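Local structure of antigen TpF1 (Treponema pallidum, 2FJC) at residues Phe62-Glu67 with Thr137-Thr142; Ser118-Leu123 with Ala130-Ile135. The protein binds ferric iron as a mini-ferritin of the Dps family and may also play a structural role in the outer membrane. All blocks are in the same frame, centred on the assembly; numbering follows the deposited sequence.

Contact 1 of 2, residues Phe62-Glu67 with Thr137-Thr142; sequences FDTIAE and TDILRT. With FE (Fe (III) ion), chain R.
Ile-139 lays its CD1 methyl over the end of Ile-65, bridging the second and fourth long helices of the ferritin-like four-helix bundle. Helix 44-71 and helix 130-154 run antiparallel here. Their backbones stand well apart, with Ile-65 CA 9.6 Å from Ile-139 CA, and the gap is spanned by the two isoleucines. In both, CG1 lies beside the backbone N and the chain then runs out straight to CD1, which brings the long branches together. They cross obliquely: Ile-139 CD1 sits 3.6 Å from Ile-65 CD1 and 3.7 Å from Ile-65 CG1, so one methyl covers the last bond of the other chain. Thr-64 is a looser neighbour, its OG1 4.3 Å from Ile-139 CD1. Phe-117 of helix 99-127 packs on both isoleucines, and Leu-18 and Val-22 of helix 8-38 close over Ile-65, so all four long helices meet around this apolar patch.

The other side of helix 44-71 carries the iron. Asp-63 and Glu-67, one turn apart, each offer one carboxylate oxygen: Asp-63 OD2 is 2.1 Å from the iron and Glu-67 OE2 2.4 Å. Glu-67 bends at chi2, bringing OE2 to the same ion. His-36 of a neighbouring subunit supplies NE2 as a further ligand, the intersubunit iron site characteristic of Dps proteins. Trp-37 of that subunit hydrogen-bonds to Asp-63 OD1 through NE1, a second-shell bond that helps fix the carboxylate's rotation. Across on helix 130-154, Thr-142 OG1 donates to Ile-139 O at 3.0 Å, tilted 21° from the carbonyl plane.

Contact 2 of 2, residues Ser118-Leu123 with Ala130-Ile135; sequences SQTQVL and AVTDGI
Gln-121 and Asp-133 lie side by side and point the same way, one from each arm of the helical hairpin that makes the second half of the ferritin-like four-helix bundle. Helix 99-127 turns over into helix 130-154 only a few residues on, and the arms are still close: Gln-121 CA and Asp-133 CA are 5.1 Å apart. Each side chain leaves its helix obliquely to the partner and reaches it with its end. With CG swung opposite the backbone N (chi1 -172°), the carboxylate of Asp-133 reaches the amide, whereas Gln-121 doubles over at chi2 (63°), which brings that amide alongside. The two flat groups are not stacked, their planes standing 59° apart. In the model Gln-121 OE1 is 2.8 Å from Asp-133 OD1. The amide has probably been built turned over, and with it turned back this short approach may be a hydrogen bond.

One residue earlier on each helix, Thr-120 and Thr-132 face each other across the same seam. Their hydroxyls are engaged elsewhere in the chain: Thr-120 OG1 hydrogen-bonds with His-21 NE2 on helix 8-38, and Thr-132 OG1 with Asp-129 OD2 in the turn and with Arg-68 NE on helix 44-71. The threonine pair is thus tied to both helices of the other half of the bundle. Between themselves the two threonines meet loosely and through methyls alone, Thr-120 CG2 lying 4.4 Å from Thr-132 CG2.

From the N terminus, the chain runs through helix 8-38 and reaches residues 62-67 on helix 44-71, where the loop of contact 1 opens. It then passes over to helix 99-127, whose residues 118-123 begin the much shorter loop of contact 2, closed at 130-135 just after the turn. Almost at once on the same helix, residues 137-142 close contact 1, so the small hairpin loop lies wholly within the large one. Helix 130-154 serves both, facing helix 99-127 in contact 2 and helix 44-71 in contact 1. The centres of the two contacts are about 10 Å apart, and the packing is continuous: Thr-64 touches Ile-135, while Leu-140 touches Ser-118 and Gln-121.

Contact 1 of 2, residues Phe62-Glu67 with Thr137-Thr142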
loop_
_atom_site.group_PDB
_atom_site.type_symbol
_atom_site.label_atom_id
_atom_site.label_comp_id
_atom_site.label_asym_id
_atom_site.label_seq_id
_atom_site.Cartn_x
_atom_site.Cartn_y
_atom_site.Cartn_z
ATOM N N PHE B 62 -11.667 17.793 -18.396
ATOM C CA PHE B 62 -12.117 19.166 -18.200
ATOM C C PHE B 62 -10.943 20.006 -17.697
ATOM O O PHE B 62 -10.625 21.066 -18.248
ATOM C CB PHE B 62 -13.244 19.170 -17.156
ATOM C CG PHE B 62 -13.719 20.534 -16.743
ATOM C CD1 PHE B 62 -14.513 21.299 -17.588
ATOM C CD2 PHE B 62 -13.442 21.016 -15.469
ATOM C CE1 PHE B 62 -15.038 22.527 -17.171
ATOM C CE2 PHE B 62 -13.954 22.239 -15.031
ATOM C CZ PHE B 62 -14.760 23.001 -15.886
ATOM N N ASP B 63 -10.290 19.515 -16.651
ATOM C CA ASP B 63 -9.189 20.246 -16.077
ATOM C C ASP B 63 -7.910 20.261 -16.911
ATOM O O ASP B 63 -7.276 21.310 -17.007
ATOM C CB ASP B 63 -8.898 19.756 -14.653
ATOM C CG ASP B 63 -8.106 20.781 -13.838
ATOM O OD1 ASP B 63 -8.606 21.914 -13.629
ATOM O OD2 ASP B 63 -6.980 20.460 -13.410
ATOM N N THR B 64 -7.524 19.145 -17.530
ATOM C CA THR B 64 -6.288 19.177 -18.311
ATOM C C THR B 64 -6.425 20.057 -19.556
ATOM O O THR B 64 -5.489 20.765 -19.920
ATOM C CB THR B 64 -5.782 17.765 -18.722
ATOM O OG1 THR B 64 -6.568 17.266 -19.798
ATOM C CG2 THR B 64 -5.866 16.808 -17.563
ATOM N N ILE B 65 -7.589 20.036 -20.198
ATOM C CA ILE B 65 -7.801 20.868 -21.375
ATOM C C ILE B 65 -7.828 22.355 -20.990
ATOM O O ILE B 65 -7.261 23.202 -21.688
ATOM C CB ILE B 65 -9.110 20.481 -22.104
ATOM C CG1 ILE B 65 -8.885 19.195 -22.886
ATOM C CG2 ILE B 65 -9.542 21.591 -23.080
ATOM C CD1 ILE B 65 -10.093 18.737 -23.628
ATOM N N ALA B 66 -8.483 22.670 -19.882
ATOM C CA ALA B 66 -8.544 24.050 -19.425
ATOM C C ALA B 66 -7.132 24.561 -19.149
ATOM O O ALA B 66 -6.794 25.704 -19.456
ATOM C CB ALA B 66 -9.375 24.147 -18.167
ATOM N N GLU B 67 -6.307 23.705 -18.563
ATOM C CA GLU B 67 -4.943 24.084 -18.247
ATOM C C GLU B 67 -4.087 24.232 -19.489
ATOM O O GLU B 67 -3.154 25.033 -19.508
ATOM C CB GLU B 67 -4.312 23.064 -17.312
ATOM C CG GLU B 67 -4.071 23.623 -15.930
ATOM C CD GLU B 67 -4.614 22.726 -14.840
ATOM O OE1 GLU B 67 -4.310 21.512 -14.859
ATOM O OE2 GLU B 67 -5.338 23.241 -13.964
ATOM N N THR B 137 -5.489 13.453 -28.005
ATOM C CA THR B 137 -5.436 12.053 -28.408
ATOM C C THR B 137 -5.650 11.111 -27.212
ATOM O O THR B 137 -6.319 10.090 -27.343
ATOM C CB THR B 137 -4.086 11.716 -29.092
ATOM O OG1 THR B 137 -3.941 12.505 -30.281
ATOM C CG2 THR B 137 -4.031 10.244 -29.462
ATOM N N ASP B 138 -5.084 11.450 -26.053
ATOM C CA ASP B 138 -5.250 10.612 -24.868
ATOM C C ASP B 138 -6.726 10.545 -24.496
ATOM O O ASP B 138 -7.248 9.491 -24.144
ATOM C CB ASP B 138 -4.459 11.159 -23.675
ATOM C CG ASP B 138 -2.965 10.860 -23.766
ATOM O OD1 ASP B 138 -2.569 10.024 -24.611
ATOM O OD2 ASP B 138 -2.189 11.459 -22.978
ATOM N N ILE B 139 -7.386 11.691 -24.559
ATOM C CA ILE B 139 -8.799 11.784 -24.248
ATOM C C ILE B 139 -9.593 11.011 -25.300
ATOM O O ILE B 139 -10.532 10.296 -24.977
ATOM C CB ILE B 139 -9.234 13.250 -24.226
ATOM C CG1 ILE B 139 -8.553 13.960 -23.050
ATOM C CG2 ILE B 139 -10.742 13.344 -24.137
ATOM C CD1 ILE B 139 -8.749 15.481 -23.033
ATOM N N LEU B 140 -9.197 11.156 -26.558
ATOM C CA LEU B 140 -9.838 10.462 -27.659
ATOM C C LEU B 140 -9.754 8.943 -27.431
ATOM O O LEU B 140 -10.691 8.204 -27.741
ATOM C CB LEU B 140 -9.132 10.829 -28.964
ATOM C CG LEU B 140 -9.843 11.505 -30.139
ATOM C CD1 LEU B 140 -11.165 12.142 -29.738
ATOM C CD2 LEU B 140 -8.878 12.536 -30.715
ATOM N N ARG B 141 -8.636 8.476 -26.888
ATOM C CA ARG B 141 -8.475 7.056 -26.643
ATOM C C ARG B 141 -9.465 6.562 -25.598
ATOM O O ARG B 141 -10.104 5.535 -25.804
ATOM C CB ARG B 141 -7.051 6.721 -26.196
ATOM C CG ARG B 141 -6.812 5.215 -26.087
ATOM C CD ARG B 141 -5.420 4.851 -25.559
ATOM N NE ARG B 141 -4.355 5.622 -26.202
ATOM C CZ ARG B 141 -3.069 5.277 -26.184
ATOM N NH1 ARG B 141 -2.686 4.169 -25.558
ATOM N NH2 ARG B 141 -2.164 6.046 -26.780
ATOM N N THR B 142 -9.613 7.284 -24.487
ATOM C CA THR B 142 -10.551 6.832 -23.468
ATOM C C THR B 142 -11.999 6.943 -23.968
ATOM O O THR B 142 -12.848 6.120 -23.611
ATOM C CB THR B 142 -10.389 7.604 -22.128
ATOM O OG1 THR B 142 -10.873 8.938 -22.279
ATOM C CG2 THR B 142 -8.934 7.647 -21.708
HETATM FE FE FE R . -5.847 21.704 -12.131
#

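Contact 2 of 2, residues Ser118-Leu123 with Ala130-Ile135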
loop_
_atom_site.group_PDB
_atom_site.type_symbol
_atom_site.label_atom_id
_atom_site.label_comp_id
_atom_site.label_asym_id
_atom_site.label_seq_id
_atom_site.Cartn_x
_atom_site.Cartn_y
_atom_site.Cartn_z
ATOM N N SER B 118 -11.547 15.235 -32.367
ATOM C CA SER B 118 -10.773 14.842 -33.533
ATOM C C SER B 118 -10.408 16.053 -34.394
ATOM O O SER B 118 -9.317 16.111 -34.953
ATOM C CB SER B 118 -11.546 13.830 -34.373
ATOM O OG SER B 118 -11.482 12.541 -33.802
ATOM N N GLN B 119 -11.315 17.017 -34.498
ATOM C CA GLN B 119 -11.031 18.200 -35.296
ATOM C C GLN B 119 -9.860 18.941 -34.671
ATOM O O GLN B 119 -8.976 19.430 -35.371
ATOM C CB GLN B 119 -12.253 19.118 -35.363
ATOM C CG GLN B 119 -13.506 18.411 -35.834
ATOM C CD GLN B 119 -14.727 19.310 -35.805
ATOM O OE1 GLN B 119 -14.918 20.095 -34.868
ATOM N NE2 GLN B 119 -15.570 19.192 -36.825
ATOM N N THR B 120 -9.857 19.010 -33.345
ATOM C CA THR B 120 -8.801 19.689 -32.630
ATOM C C THR B 120 -7.480 18.945 -32.795
ATOM O O THR B 120 -6.437 19.564 -32.994
ATOM C CB THR B 120 -9.133 19.800 -31.149
ATOM O OG1 THR B 120 -10.391 20.461 -30.999
ATOM C CG2 THR B 120 -8.064 20.602 -30.425
ATOM N N GLN B 121 -7.517 17.619 -32.732
ATOM C CA GLN B 121 -6.285 16.878 -32.877
ATOM C C GLN B 121 -5.711 17.099 -34.264
ATOM O O GLN B 121 -4.496 17.219 -34.403
ATOM C CB GLN B 121 -6.480 15.388 -32.521
ATOM C CG GLN B 121 -6.452 14.346 -33.610
ATOM C CD GLN B 121 -5.142 14.228 -34.361
ATOM O OE1 GLN B 121 -4.063 14.130 -33.779
ATOM N NE2 GLN B 121 -5.243 14.219 -35.680
ATOM N N VAL B 122 -6.568 17.200 -35.278
ATOM C CA VAL B 122 -6.103 17.447 -36.639
ATOM C C VAL B 122 -5.452 18.827 -36.706
ATOM O O VAL B 122 -4.375 18.977 -37.277
ATOM C CB VAL B 122 -7.269 17.361 -37.669
ATOM C CG1 VAL B 122 -6.849 17.933 -39.017
ATOM C CG2 VAL B 122 -7.680 15.903 -37.849
ATOM N N LEU B 123 -6.093 19.828 -36.112
ATOM C CA LEU B 123 -5.547 21.181 -36.101
ATOM C C LEU B 123 -4.182 21.199 -35.436
ATOM O O LEU B 123 -3.219 21.746 -35.969
ATOM C CB LEU B 123 -6.458 22.139 -35.341
ATOM C CG LEU B 123 -7.712 22.649 -36.053
ATOM C CD1 LEU B 123 -8.489 23.583 -35.120
ATOM C CD2 LEU B 123 -7.316 23.387 -37.327
ATOM N N ALA B 130 2.357 19.676 -30.782
ATOM C CA ALA B 130 2.508 18.310 -30.300
ATOM C C ALA B 130 1.846 18.060 -28.946
ATOM O O ALA B 130 1.149 17.057 -28.768
ATOM C CB ALA B 130 3.996 17.945 -30.246
ATOM N N VAL B 131 2.049 18.970 -27.999
ATOM C CA VAL B 131 1.460 18.820 -26.675
ATOM C C VAL B 131 -0.066 18.732 -26.718
ATOM O O VAL B 131 -0.662 17.815 -26.151
ATOM C CB VAL B 131 1.868 19.976 -25.741
ATOM C CG1 VAL B 131 1.041 19.950 -24.471
ATOM C CG2 VAL B 131 3.336 19.859 -25.398
ATOM N N THR B 132 -0.705 19.685 -27.380
ATOM C CA THR B 132 -2.158 19.655 -27.461
ATOM C C THR B 132 -2.602 18.380 -28.167
ATOM O O THR B 132 -3.596 17.762 -27.799
ATOM C CB THR B 132 -2.695 20.866 -28.224
ATOM O OG1 THR B 132 -2.329 22.058 -27.523
ATOM C CG2 THR B 132 -4.213 20.791 -28.346
ATOM N N ASP B 133 -1.844 17.981 -29.174
ATOM C CA ASP B 133 -2.141 16.779 -29.939
ATOM C C ASP B 133 -2.210 15.589 -28.987
ATOM O O ASP B 133 -3.185 14.846 -28.965
ATOM C CB ASP B 133 -1.036 16.562 -30.970
ATOM C CG ASP B 133 -1.342 15.445 -31.942
ATOM O OD1 ASP B 133 -2.240 14.616 -31.660
ATOM O OD2 ASP B 133 -0.657 15.388 -32.993
ATOM N N GLY B 134 -1.156 15.420 -28.199
ATOM C CA GLY B 134 -1.085 14.326 -27.247
ATOM C C GLY B 134 -2.184 14.358 -26.197
ATOM O O GLY B 134 -2.750 13.322 -25.835
ATOM N N ILE B 135 -2.496 15.547 -25.701
ATOM C CA ILE B 135 -3.541 15.686 -24.714
ATOM C C ILE B 135 -4.893 15.255 -25.290
ATOM O O ILE B 135 -5.595 14.440 -24.688
ATOM C CB ILE B 135 -3.635 17.146 -24.205
ATOM C CG1 ILE B 135 -2.426 17.460 -23.315
ATOM C CG2 ILE B 135 -4.953 17.372 -23.455
ATOM C CD1 ILE B 135 -2.371 18.906 -22.841
#